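Side-chain contacts in YARHG domain-containing protein (Legionella pneumophila subsp. pneumophila, PDB 4G2A), which is of unknown function but, as a two-domain protein combining DUF4424 and YARHG regions, has been proposed to bind nutrients: residues S189-K194 with R241-Y246; Y93-T98 with V104-G109; D252-K257 with L315-Q320. All coordinates share one frame; numbering follows the deposited sequence. Where two conformers were deposited one is given.

Contact 1. Residues S189-K194 with R241-Y246. With SO4 (sulfate ion), chain M.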
ATOM      1  N   SER A 189       2.233  -3.590  12.767  1.00 38.74           N
ATOM      2  CA  SER A 189       2.011  -4.621  13.787  1.00 39.22           C
ATOM      3  C   SER A 189       3.361  -5.051  14.452  1.00 45.94           C
ATOM      4  O   SER A 189       3.336  -5.710  15.500  1.00 48.32           O
ATOM      5  CB  SER A 189       1.286  -5.832  13.186  1.00 40.36           C
ATOM      6  OG  SER A 189       2.040  -6.539  12.214  1.00 42.18           O
ATOM      7  N   GLU A 190       4.523  -4.679  13.848  1.00 41.24           N
ATOM      8  CA  GLU A 190       5.865  -4.941  14.410  1.00 42.42           C
ATOM      9  C   GLU A 190       6.337  -3.741  15.306  1.00 49.50           C
ATOM     10  O   GLU A 190       7.298  -3.881  16.063  1.00 50.11           O
ATOM     11  CB  GLU A 190       6.905  -5.206  13.299  1.00 43.13           C
ATOM     12  CG  GLU A 190       6.734  -6.517  12.542  1.00 49.69           C
ATOM     13  CD  GLU A 190       7.746  -6.764  11.435  1.00 65.54           C
ATOM     14  OE1 GLU A 190       7.857  -5.916  10.522  1.00 35.65           O
ATOM     15  OE2 GLU A 190       8.413  -7.823  11.467  1.00 76.70           O
ATOM     16  N   ILE A 191       5.646  -2.577  15.217  1.00 46.44           N
ATOM     17  CA  ILE A 191       5.962  -1.362  15.974  1.00 47.86           C
ATOM     18  C   ILE A 191       4.799  -1.038  16.946  1.00 58.18           C
ATOM     19  O   ILE A 191       5.048  -0.881  18.140  1.00 59.87           O
ATOM     20  CB  ILE A 191       6.324  -0.202  14.998  1.00 49.22           C
ATOM     21  CG1 ILE A 191       7.749  -0.483  14.406  1.00 48.54           C
ATOM     22  CG2 ILE A 191       6.245   1.185  15.702  1.00 49.88           C
ATOM     23  CD1 ILE A 191       8.208   0.334  13.320  1.00 40.28           C
ATOM     24  N   ASP A 192       3.548  -0.953  16.436  1.00 57.72           N
ATOM     25  CA  ASP A 192       2.311  -0.762  17.213  1.00 59.11           C
ATOM     26  C   ASP A 192       1.694  -2.162  17.370  1.00 64.71           C
ATOM     27  O   ASP A 192       0.717  -2.514  16.698  1.00 64.41           O
ATOM     28  CB  ASP A 192       1.371   0.249  16.511  1.00 60.36           C
ATOM     29  CG  ASP A 192       1.958   1.640  16.321  1.00 72.34           C
ATOM     30  OD1 ASP A 192       3.062   1.900  16.852  1.00 74.84           O
ATOM     31  OD2 ASP A 192       1.300   2.480  15.661  1.00 75.20           O
ATOM     32  N   GLN A 193       2.327  -2.958  18.264  1.00 62.88           N
ATOM     33  CA  GLN A 193       2.032  -4.363  18.584  0.50 63.59           C
ATOM     34  C   GLN A 193       0.669  -4.567  19.287  1.00 68.35           C
ATOM     35  O   GLN A 193       0.239  -5.715  19.485  1.00 69.13           O
ATOM     36  CB  GLN A 193       3.170  -4.952  19.454  0.50 66.01           C
ATOM     37  CG  GLN A 193       3.297  -4.375  20.875  0.50 72.91           C
ATOM     38  CD  GLN A 193       4.068  -3.079  20.929  0.50 80.13           C
ATOM     39  OE1 GLN A 193       3.501  -1.981  20.837  0.50 68.43           O
ATOM     40  NE2 GLN A 193       5.379  -3.180  21.087  0.50 72.77           N
ATOM     41  N   LYS A 194      -0.006  -3.468  19.654  1.00 64.00           N
ATOM     42  CA  LYS A 194      -1.281  -3.431  20.377  1.00 64.25           C
ATOM     43  C   LYS A 194      -2.502  -3.998  19.591  1.00 67.11           C
ATOM     44  O   LYS A 194      -3.153  -4.935  20.082  1.00 69.12           O
ATOM     45  CB  LYS A 194      -1.610  -1.980  20.829  1.00 66.59           C
ATOM     46  CG  LYS A 194      -0.417  -1.117  21.287  1.00 77.25           C
ATOM     47  CD  LYS A 194       0.106  -0.211  20.165  1.00 81.04           C
ATOM     48  CE  LYS A 194       1.222   0.702  20.610  1.00 90.62           C
ATOM     49  NZ  LYS A 194       0.707   1.874  21.371  1.00101.45           N
ATOM     50  N   ARG A 241       8.674  10.755  12.009  1.00 30.54           N
ATOM     51  CA  ARG A 241       7.774  11.892  12.188  1.00 30.16           C
ATOM     52  C   ARG A 241       6.616  11.601  13.145  1.00 34.28           C
ATOM     53  O   ARG A 241       6.416  12.343  14.095  1.00 35.10           O
ATOM     54  CB  ARG A 241       7.236  12.379  10.843  1.00 32.16           C
ATOM     55  CG  ARG A 241       8.334  13.061  10.075  1.00 44.92           C
ATOM     56  CD  ARG A 241       7.889  13.705   8.801  1.00 53.22           C
ATOM     57  NE  ARG A 241       9.034  14.376   8.184  1.00 56.17           N
ATOM     58  CZ  ARG A 241       8.964  15.098   7.075  1.00 66.77           C
ATOM     59  NH1 ARG A 241       7.801  15.261   6.455  1.00 38.50           N
ATOM     60  NH2 ARG A 241      10.053  15.679   6.586  1.00 60.07           N
ATOM     61  N   TYR A 242       5.892  10.523  12.933  1.00 30.97           N
ATOM     62  CA  TYR A 242       4.712  10.244  13.731  1.00 32.08           C
ATOM     63  C   TYR A 242       4.974   9.510  15.040  1.00 37.12           C
ATOM     64  O   TYR A 242       4.162   9.651  15.953  1.00 38.64           O
ATOM     65  CB  TYR A 242       3.703   9.483  12.892  1.00 34.51           C
ATOM     66  CG  TYR A 242       3.106  10.339  11.801  1.00 36.56           C
ATOM     67  CD1 TYR A 242       3.734  10.469  10.566  1.00 37.49           C
ATOM     68  CD2 TYR A 242       1.921  11.034  12.007  1.00 40.13           C
ATOM     69  CE1 TYR A 242       3.168  11.228   9.543  1.00 40.51           C
ATOM     70  CE2 TYR A 242       1.339  11.794  10.993  1.00 42.92           C
ATOM     71  CZ  TYR A 242       1.966  11.892   9.760  1.00 52.74           C
ATOM     72  OH  TYR A 242       1.385  12.657   8.772  1.00 57.59           O
ATOM     73  N   LYS A 243       6.068   8.744  15.150  1.00 33.00           N
ATOM     74  CA  LYS A 243       6.354   7.992  16.370  1.00 33.22           C
ATOM     75  C   LYS A 243       7.441   8.635  17.231  1.00 36.00           C
ATOM     76  O   LYS A 243       7.579   8.251  18.395  1.00 37.31           O
ATOM     77  CB  LYS A 243       6.744   6.532  16.050  1.00 35.48           C
ATOM     78  CG  LYS A 243       5.708   5.738  15.242  1.00 39.96           C
ATOM     79  CD  LYS A 243       4.349   5.571  15.916  1.00 45.29           C
ATOM     80  CE  LYS A 243       4.400   4.800  17.213  1.00 48.89           C
ATOM     81  NZ  LYS A 243       3.031   4.557  17.729  1.00 59.30           N
ATOM     82  N   VAL A 244       8.222   9.580  16.684  1.00 30.20           N
ATOM     83  CA  VAL A 244       9.300  10.184  17.464  1.00 29.00           C
ATOM     84  C   VAL A 244       9.106  11.697  17.575  1.00 38.07           C
ATOM     85  O   VAL A 244       9.036  12.178  18.697  1.00 40.71           O
ATOM     86  CB  VAL A 244      10.736   9.811  16.972  1.00 30.14           C
ATOM     87  CG1 VAL A 244      11.794  10.297  17.953  1.00 29.05           C
ATOM     88  CG2 VAL A 244      10.896   8.292  16.762  1.00 30.43           C
ATOM     89  N   ILE A 245       9.005  12.445  16.456  1.00 36.35           N
ATOM     90  CA  ILE A 245       8.931  13.921  16.481  1.00 35.80           C
ATOM     91  C   ILE A 245       7.554  14.450  16.944  1.00 41.47           C
ATOM     92  O   ILE A 245       7.499  15.205  17.919  1.00 40.88           O
ATOM     93  CB  ILE A 245       9.336  14.580  15.117  1.00 38.09           C
ATOM     94  CG1 ILE A 245      10.684  14.064  14.492  1.00 38.29           C
ATOM     95  CG2 ILE A 245       9.256  16.104  15.140  1.00 37.59           C
ATOM     96  CD1 ILE A 245      11.865  13.781  15.367  1.00 48.99           C
ATOM     97  N   TYR A 246       6.464  14.109  16.220  1.00 39.37           N
ATOM     98  CA  TYR A 246       5.116  14.630  16.495  1.00 40.22           C
ATOM     99  C   TYR A 246       4.603  14.287  17.934  1.00 43.01           C
ATOM    100  O   TYR A 246       4.016  15.182  18.540  1.00 41.92           O
ATOM    101  CB  TYR A 246       4.100  14.195  15.415  1.00 43.65           C
ATOM    102  CG  TYR A 246       4.399  14.655  13.993  1.00 47.02           C
ATOM    103  CD1 TYR A 246       5.507  15.459  13.708  1.00 47.80           C
ATOM    104  CD2 TYR A 246       3.588  14.268  12.929  1.00 49.72           C
ATOM    105  CE1 TYR A 246       5.812  15.839  12.397  1.00 48.72           C
ATOM    106  CE2 TYR A 246       3.874  14.658  11.616  1.00 50.76           C
ATOM    107  CZ  TYR A 246       4.983  15.449  11.355  1.00 56.97           C
ATOM    108  OH  TYR A 246       5.253  15.847  10.062  1.00 58.08           O
TER
HETATM  109  S   SO4 M 412       8.727  18.428   4.298  1.00101.16           S
HETATM  110  O1  SO4 M 412       8.803  19.859   4.629  1.00101.43           O
HETATM  111  O2  SO4 M 412       7.497  17.855   4.875  1.00100.89           O
HETATM  112  O3  SO4 M 412       8.711  18.251   2.832  1.00100.90           O
HETATM  113  O4  SO4 M 412       9.907  17.754   4.858  1.00101.29           O
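K243 and D192 meet in a salt bridge that joins helix 236-250 to an irregular loop. Along the lysine, CB and CG stand back from the loop, and the first close approach is by CD, 4.0 Å from D192 OD1. CE, 4.3 Å from I191 CG2, also lies 3.2 Å from D192 OD1, so the methylene is flanked by a methyl group and a carboxylate oxygen. NZ then donates to D192 OD1 at 2.8 Å, arriving on the syn side but 33° out of the carboxylate plane. OD2 of the same aspartate is 3.4 Å from NZ and hydrogen-bonds instead to Y154 OH, so both oxygens of this buried carboxylate have a partner. The lysine chain bends at chi2 and chi3 (-62° for the latter) and straightens at chi4, which brings NZ to D192 OD1. K194 NZ is 5.1 Å from K243 NZ, and the carboxylate probably offsets this like-charge proximity. R241 sends its extended chain elsewhere, its NH2 giving a 2.7 Å bond to O4 of a sulfate probably from the crystallisation liquor. F234 of strand 229-235 touches I191, D192 and K243. The disulfide C188-C232 ties the residue just before segment 189-194 to that strand, so the salt bridge between loop and helix lies beside the strand that leads into helix 236-250.

Contact 2. Residues Y93-T98 with V104-G109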
ATOM      1  N   TYR A  93      -4.643   4.757 -12.232  1.00 25.99           N
ATOM      2  CA  TYR A  93      -4.027   5.513 -13.305  1.00 25.28           C
ATOM      3  C   TYR A  93      -3.491   4.602 -14.362  1.00 31.42           C
ATOM      4  O   TYR A  93      -2.823   3.618 -14.044  1.00 32.14           O
ATOM      5  CB  TYR A  93      -2.890   6.400 -12.731  1.00 24.48           C
ATOM      6  CG  TYR A  93      -3.380   7.291 -11.623  1.00 24.33           C
ATOM      7  CD1 TYR A  93      -4.083   8.459 -11.902  1.00 26.82           C
ATOM      8  CD2 TYR A  93      -3.237   6.921 -10.290  1.00 23.91           C
ATOM      9  CE1 TYR A  93      -4.598   9.256 -10.884  1.00 27.22           C
ATOM     10  CE2 TYR A  93      -3.775   7.697  -9.264  1.00 24.50           C
ATOM     11  CZ  TYR A  93      -4.440   8.873  -9.569  1.00 32.06           C
ATOM     12  OH  TYR A  93      -4.967   9.657  -8.579  1.00 34.91           O
ATOM     13  N   ASP A  94      -3.744   4.966 -15.625  1.00 29.81           N
ATOM     14  CA  ASP A  94      -3.240   4.306 -16.837  1.00 30.67           C
ATOM     15  C   ASP A  94      -3.547   2.816 -16.812  1.00 34.62           C
ATOM     16  O   ASP A  94      -2.662   1.978 -16.996  1.00 36.45           O
ATOM     17  CB  ASP A  94      -1.724   4.573 -17.033  1.00 32.85           C
ATOM     18  CG  ASP A  94      -1.360   6.052 -16.979  1.00 48.69           C
ATOM     19  OD1 ASP A  94      -1.904   6.832 -17.801  1.00 51.55           O
ATOM     20  OD2 ASP A  94      -0.557   6.435 -16.098  1.00 52.87           O
ATOM     21  N   PHE A  95      -4.806   2.499 -16.536  1.00 29.14           N
ATOM     22  CA  PHE A  95      -5.307   1.137 -16.533  1.00 27.35           C
ATOM     23  C   PHE A  95      -5.239   0.575 -17.933  1.00 34.50           C
ATOM     24  O   PHE A  95      -5.778   1.163 -18.875  1.00 35.63           O
ATOM     25  CB  PHE A  95      -6.742   1.089 -16.009  1.00 27.16           C
ATOM     26  CG  PHE A  95      -7.322  -0.304 -16.000  1.00 27.43           C
ATOM     27  CD1 PHE A  95      -7.036  -1.188 -14.959  1.00 28.73           C
ATOM     28  CD2 PHE A  95      -8.157  -0.736 -17.031  1.00 28.34           C
ATOM     29  CE1 PHE A  95      -7.562  -2.487 -14.954  1.00 28.81           C
ATOM     30  CE2 PHE A  95      -8.702  -2.025 -17.013  1.00 31.28           C
ATOM     31  CZ  PHE A  95      -8.400  -2.892 -15.975  1.00 28.57           C
ATOM     32  N   LEU A  96      -4.545  -0.553 -18.061  1.00 32.02           N
ATOM     33  CA  LEU A  96      -4.400  -1.310 -19.287  1.00 32.49           C
ATOM     34  C   LEU A  96      -4.784  -2.759 -19.013  1.00 36.35           C
ATOM     35  O   LEU A  96      -4.265  -3.348 -18.061  1.00 36.13           O
ATOM     36  CB  LEU A  96      -2.954  -1.240 -19.829  1.00 33.05           C
ATOM     37  CG  LEU A  96      -2.363   0.120 -20.180  1.00 37.17           C
ATOM     38  CD1 LEU A  96      -0.888  -0.027 -20.478  1.00 37.83           C
ATOM     39  CD2 LEU A  96      -3.106   0.784 -21.355  1.00 36.91           C
ATOM     40  N   VAL A  97      -5.683  -3.328 -19.843  1.00 31.69           N
ATOM     41  CA  VAL A  97      -6.116  -4.719 -19.767  1.00 30.33           C
ATOM     42  C   VAL A  97      -5.847  -5.405 -21.114  1.00 35.19           C
ATOM     43  O   VAL A  97      -6.091  -4.822 -22.183  1.00 34.83           O
ATOM     44  CB  VAL A  97      -7.590  -4.904 -19.277  1.00 33.87           C
ATOM     45  CG1 VAL A  97      -8.583  -4.040 -20.057  1.00 33.89           C
ATOM     46  CG2 VAL A  97      -8.015  -6.371 -19.268  1.00 33.52           C
ATOM     47  N   THR A  98      -5.273  -6.627 -21.037  1.00 31.59           N
ATOM     48  CA  THR A  98      -5.015  -7.506 -22.174  1.00 31.23           C
ATOM     49  C   THR A  98      -5.807  -8.807 -21.964  1.00 33.24           C
ATOM     50  O   THR A  98      -5.842  -9.344 -20.851  1.00 31.28           O
ATOM     51  CB  THR A  98      -3.511  -7.783 -22.407  1.00 38.30           C
ATOM     52  OG1 THR A  98      -3.020  -8.684 -21.420  1.00 39.51           O
ATOM     53  CG2 THR A  98      -2.661  -6.520 -22.451  1.00 35.34           C
ATOM     54  N   VAL A 104      -7.077  -4.683 -25.010  1.00 39.21           N
ATOM     55  CA  VAL A 104      -8.472  -4.429 -25.356  1.00 39.58           C
ATOM     56  C   VAL A 104      -8.935  -3.077 -24.836  1.00 44.56           C
ATOM     57  O   VAL A 104      -8.417  -2.593 -23.823  1.00 44.23           O
ATOM     58  CB  VAL A 104      -9.434  -5.561 -24.872  1.00 42.14           C
ATOM     59  CG1 VAL A 104      -9.084  -6.907 -25.495  1.00 42.24           C
ATOM     60  CG2 VAL A 104      -9.493  -5.659 -23.352  1.00 40.25           C
ATOM     61  N   SER A 105      -9.943  -2.492 -25.516  1.00 41.95           N
ATOM     62  CA  SER A 105     -10.615  -1.270 -25.072  1.00 42.22           C
ATOM     63  C   SER A 105     -11.393  -1.578 -23.797  1.00 44.62           C
ATOM     64  O   SER A 105     -12.103  -2.581 -23.730  1.00 45.33           O
ATOM     65  CB  SER A 105     -11.576  -0.745 -26.140  1.00 48.90           C
ATOM     66  OG  SER A 105     -10.911  -0.399 -27.342  1.00 66.00           O
ATOM     67  N   ALA A 106     -11.220  -0.758 -22.782  1.00 40.21           N
ATOM     68  CA  ALA A 106     -11.941  -0.890 -21.518  1.00 38.67           C
ATOM     69  C   ALA A 106     -12.846   0.306 -21.408  1.00 42.36           C
ATOM     70  O   ALA A 106     -12.355   1.443 -21.481  1.00 44.27           O
ATOM     71  CB  ALA A 106     -10.963  -0.958 -20.354  1.00 38.07           C
ATOM     72  N   GLN A 107     -14.166   0.071 -21.269  1.00 35.59           N
ATOM     73  CA  GLN A 107     -15.156   1.145 -21.198  0.50 34.44           C
ATOM     74  C   GLN A 107     -15.585   1.408 -19.743  1.00 36.02           C
ATOM     75  O   GLN A 107     -15.986   0.475 -19.038  1.00 32.75           O
ATOM     76  CB  GLN A 107     -16.373   0.800 -22.078  0.50 36.32           C
ATOM     77  CG  GLN A 107     -17.103   2.019 -22.628  0.50 47.18           C
ATOM     78  CD  GLN A 107     -18.593   1.809 -22.805  0.50 61.06           C
ATOM     79  OE1 GLN A 107     -19.056   0.842 -23.427  0.50 58.37           O
ATOM     80  NE2 GLN A 107     -19.380   2.740 -22.288  0.50 44.73           N
ATOM     81  N   ARG A 108     -15.491   2.675 -19.292  1.00 33.38           N
ATOM     82  CA  ARG A 108     -15.901   3.053 -17.938  1.00 32.91           C
ATOM     83  C   ARG A 108     -17.423   3.071 -17.864  1.00 36.92           C
ATOM     84  O   ARG A 108     -18.097   3.509 -18.805  1.00 36.63           O
ATOM     85  CB  ARG A 108     -15.319   4.417 -17.499  1.00 34.08           C
ATOM     86  CG  ARG A 108     -15.830   4.849 -16.119  1.00 38.30           C
ATOM     87  CD  ARG A 108     -15.112   6.023 -15.517  1.00 40.24           C
ATOM     88  NE  ARG A 108     -15.764   6.417 -14.268  1.00 39.93           N
ATOM     89  CZ  ARG A 108     -15.264   7.287 -13.400  1.00 48.50           C
ATOM     90  NH1 ARG A 108     -14.087   7.862 -13.626  1.00 34.13           N
ATOM     91  NH2 ARG A 108     -15.930   7.584 -12.291  1.00 30.35           N
ATOM     92  N   GLY A 109     -17.935   2.559 -16.754  1.00 32.53           N
ATOM     93  CA  GLY A 109     -19.360   2.486 -16.504  1.00 32.32           C
ATOM     94  C   GLY A 109     -19.657   2.277 -15.045  1.00 36.08           C
ATOM     95  O   GLY A 109     -18.745   2.260 -14.211  1.00 34.58           O
TER
HETATM   96  O   HOH W   1      -6.818  -1.477 -22.298  1.00 40.18           O
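V104 N donates to V97 O across the two strands, in a bond 3.0 Å long and nearly straight at 174°, with the donor tilted 16° from the carbonyl plane. V97 N and V104 O do not meet directly. A water accepts from V97 N at 3.3 Å, but its approach to V104 O is implausibly short, so its bridging role is doubtful. The tight part is apolar. V97 has chi1 at 51°, which lays CG1 between its backbone N and carbonyl carbon, and there CG1 touches V104 CG2 at 3.8 Å and A106 CB at 3.9 Å. A106 CB also lies near the plane of the F95 ring, at its edge, 4.2 Å from CE2. W127 of strand 123-131 touches F95, V97 and V104, and F66 stacks on the F95 ring. Toward F95 the strands part: CA of V97 and CA of V104 are 6.1 Å apart, whereas CA of F95 and CA of A106 are 8.5 Å apart. L96 and S105 point their CB atoms away from the partner segment and are exposed. The arrangement is a beta hairpin, strands 95-99 and 102-110, whose second strand is interrupted at S105-A106 before Q107 pairs with F126.

Contact 3. Residues D252-K257 with L315-Q320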
ATOM      1  N   ASP A 252       1.299  17.662  25.935  1.00 60.92           N
ATOM      2  CA  ASP A 252       0.706  18.722  26.761  0.50 62.98           C
ATOM      3  C   ASP A 252       1.738  19.379  27.697  1.00 65.82           C
ATOM      4  O   ASP A 252       1.692  20.605  27.894  1.00 66.21           O
ATOM      5  CB  ASP A 252      -0.487  18.177  27.576  0.50 68.71           C
ATOM      6  CG  ASP A 252      -0.197  16.965  28.452  0.50 80.34           C
ATOM      7  OD1 ASP A 252       0.485  16.028  27.971  0.50 78.82           O
ATOM      8  OD2 ASP A 252      -0.715  16.919  29.590  0.50 89.73           O
ATOM      9  N   ASP A 253       2.669  18.566  28.267  1.00 59.50           N
ATOM     10  CA  ASP A 253       3.727  19.002  29.180  0.50 58.65           C
ATOM     11  C   ASP A 253       5.115  18.818  28.516  1.00 57.02           C
ATOM     12  O   ASP A 253       6.065  18.386  29.176  1.00 56.89           O
ATOM     13  CB  ASP A 253       3.622  18.204  30.505  0.50 63.84           C
ATOM     14  CG  ASP A 253       3.733  16.688  30.362  0.50 73.55           C
ATOM     15  OD1 ASP A 253       2.908  16.096  29.631  0.50 73.96           O
ATOM     16  OD2 ASP A 253       4.632  16.098  30.997  0.50 80.15           O
ATOM     17  N   ALA A 254       5.230  19.140  27.213  1.00 47.27           N
ATOM     18  CA  ALA A 254       6.427  18.964  26.397  1.00 43.17           C
ATOM     19  C   ALA A 254       7.741  19.381  27.077  1.00 44.94           C
ATOM     20  O   ALA A 254       8.663  18.570  27.080  1.00 44.68           O
ATOM     21  CB  ALA A 254       6.277  19.682  25.070  1.00 41.92           C
ATOM     22  N   LEU A 255       7.840  20.595  27.661  1.00 40.26           N
ATOM     23  CA  LEU A 255       9.104  21.044  28.276  1.00 38.25           C
ATOM     24  C   LEU A 255       9.439  20.265  29.548  1.00 44.55           C
ATOM     25  O   LEU A 255      10.597  19.885  29.727  1.00 43.44           O
ATOM     26  CB  LEU A 255       9.102  22.552  28.545  1.00 38.01           C
ATOM     27  CG  LEU A 255       9.024  23.436  27.285  1.00 39.62           C
ATOM     28  CD1 LEU A 255       9.147  24.892  27.625  1.00 40.04           C
ATOM     29  CD2 LEU A 255      10.059  23.027  26.245  1.00 37.55           C
ATOM     30  N   SER A 256       8.420  19.974  30.385  1.00 44.42           N
ATOM     31  CA  SER A 256       8.546  19.187  31.616  1.00 47.85           C
ATOM     32  C   SER A 256       8.917  17.736  31.297  1.00 52.35           C
ATOM     33  O   SER A 256       9.793  17.174  31.947  1.00 53.04           O
ATOM     34  CB  SER A 256       7.240  19.223  32.411  1.00 55.85           C
ATOM     35  OG  SER A 256       6.783  20.552  32.611  1.00 67.73           O
ATOM     36  N   LYS A 257       8.254  17.145  30.281  1.00 49.35           N
ATOM     37  CA  LYS A 257       8.466  15.777  29.806  1.00 49.25           C
ATOM     38  C   LYS A 257       9.876  15.629  29.167  1.00 51.21           C
ATOM     39  O   LYS A 257      10.547  14.628  29.440  1.00 52.50           O
ATOM     40  CB  LYS A 257       7.348  15.386  28.820  1.00 50.80           C
ATOM     41  CG  LYS A 257       7.003  13.909  28.803  1.00 71.01           C
ATOM     42  CD  LYS A 257       5.775  13.640  27.938  1.00 87.09           C
ATOM     43  CE  LYS A 257       5.585  12.170  27.630  1.00102.76           C
ATOM     44  NZ  LYS A 257       4.306  11.905  26.913  1.00110.65           N
ATOM     45  N   LEU A 315      13.635  21.123  18.091  1.00 27.63           N
ATOM     46  CA  LEU A 315      14.971  21.586  18.513  1.00 27.33           C
ATOM     47  C   LEU A 315      14.873  22.806  19.402  1.00 32.62           C
ATOM     48  O   LEU A 315      15.654  22.935  20.343  1.00 32.22           O
ATOM     49  CB  LEU A 315      15.876  21.880  17.307  1.00 26.69           C
ATOM     50  CG  LEU A 315      16.352  20.614  16.577  1.00 29.92           C
ATOM     51  CD1 LEU A 315      16.762  20.926  15.144  1.00 29.65           C
ATOM     52  CD2 LEU A 315      17.445  19.882  17.384  1.00 28.56           C
ATOM     53  N   SER A 316      13.874  23.682  19.131  1.00 30.77           N
ATOM     54  CA  SER A 316      13.623  24.887  19.913  1.00 29.97           C
ATOM     55  C   SER A 316      13.080  24.493  21.312  1.00 34.75           C
ATOM     56  O   SER A 316      13.474  25.101  22.308  1.00 36.41           O
ATOM     57  CB  SER A 316      12.673  25.824  19.174  1.00 28.24           C
ATOM     58  OG  SER A 316      12.402  26.984  19.947  1.00 31.41           O
HETATM   59  N   MSE A 317      12.226  23.457  21.379  1.00 29.57           N
HETATM   60  CA  MSE A 317      11.664  22.925  22.630  1.00 30.63           C
HETATM   61  C   MSE A 317      12.754  22.300  23.512  1.00 32.72           C
HETATM   62  O   MSE A 317      12.786  22.550  24.719  1.00 32.02           O
HETATM   63  CB  MSE A 317      10.572  21.898  22.344  1.00 33.94           C
HETATM   64  CG  MSE A 317       9.206  22.498  22.086  1.00 43.64           C
HETATM   65 SE   MSE A 317       7.942  21.063  21.628  0.75 54.79          SE
HETATM   66  CE  MSE A 317       6.212  21.984  22.004  1.00 53.81           C
ATOM     67  N   ILE A 318      13.680  21.540  22.897  1.00 29.03           N
ATOM     68  CA  ILE A 318      14.808  20.918  23.595  1.00 29.21           C
ATOM     69  C   ILE A 318      15.682  22.026  24.210  1.00 33.43           C
ATOM     70  O   ILE A 318      16.045  21.934  25.386  1.00 35.08           O
ATOM     71  CB  ILE A 318      15.596  19.942  22.663  1.00 30.79           C
ATOM     72  CG1 ILE A 318      14.724  18.747  22.262  1.00 29.72           C
ATOM     73  CG2 ILE A 318      16.926  19.472  23.295  1.00 31.57           C
ATOM     74  CD1 ILE A 318      15.180  18.032  20.961  1.00 29.87           C
ATOM     75  N   ASN A 319      15.919  23.111  23.459  1.00 29.12           N
ATOM     76  CA  ASN A 319      16.707  24.247  23.931  1.00 29.49           C
ATOM     77  C   ASN A 319      16.084  24.912  25.167  1.00 34.65           C
ATOM     78  O   ASN A 319      16.814  25.334  26.066  1.00 36.50           O
ATOM     79  CB  ASN A 319      16.917  25.284  22.815  1.00 28.18           C
ATOM     80  CG  ASN A 319      17.863  26.391  23.204  1.00 36.14           C
ATOM     81  OD1 ASN A 319      18.935  26.167  23.777  1.00 29.45           O
ATOM     82  ND2 ASN A 319      17.474  27.609  22.934  1.00 27.31           N
ATOM     83  N   GLN A 320      14.756  24.981  25.213  1.00 30.22           N
ATOM     84  CA  GLN A 320      13.978  25.577  26.304  1.00 31.12           C
ATOM     85  C   GLN A 320      13.775  24.621  27.470  1.00 36.89           C
ATOM     86  O   GLN A 320      13.639  25.086  28.607  1.00 38.13           O
ATOM     87  CB  GLN A 320      12.585  26.022  25.799  1.00 32.09           C
ATOM     88  CG  GLN A 320      12.612  27.106  24.733  1.00 35.10           C
ATOM     89  CD  GLN A 320      11.241  27.355  24.186  1.00 48.25           C
ATOM     90  OE1 GLN A 320      10.316  27.747  24.904  1.00 45.12           O
ATOM     91  NE2 GLN A 320      11.084  27.127  22.899  1.00 39.97           N
TER
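A254 and L255 pack on M317 and Q320 where the short helix 254-259 meets the C-terminal helix 309-321, a helix-helix contact within the YARHG region. M317 is a selenomethionine, and its conformation sets one half of the interface. Its CG lies beside the backbone N and the chain runs extended beyond it, which carries CE to 3.8 Å from A254 CB, with SE slightly farther from the same methyl at 4.1 Å. L249 of helix 236-250 and L258 of helix 254-259 also touch M317, so its chain meets both of those helices. L255 makes the other half with its two branches. Its CG too is beside the backbone N (chi1 -64°), and chi2 of -175° puts CD2 against the backbone of the second helix, 3.2 Å from M317 O, a tight carbon-oxygen approach. CD2 also reaches Q320 CB at 3.9 Å, while CD1 comes within 4.1 Å of both Q320 CB and Q320 OE1, the two side chains crossing at a slant. In the glutamine, chi3 of 61° rotates the amide so that NE2 faces S316 while OE1 lies on the L255 side. There Q320 NE2 makes two weak bonds, one to S316 O and one to S316 OG, each 3.2 Å long.

None of the three contacts is deep core: each combines one buried residue with more accessible ones, and contact 3, with two exposed residues, is the most superficial. Contacts 1 and 3 share the helical end of the chain, their centres about 20 Å apart, and helix 236-250 takes part in both, as a partner in contact 1 and through a neighbouring leucine in contact 3. Contact 2 lies on the far side of the chain's centre, about 54 Å from contact 3 centre to centre. Their chemistry follows place: an ion pair joins loop to helix at the junction, one backbone hydrogen bond and apolar side chains join the strands of a hairpin, and contact 3 rests on apolar packing between helices.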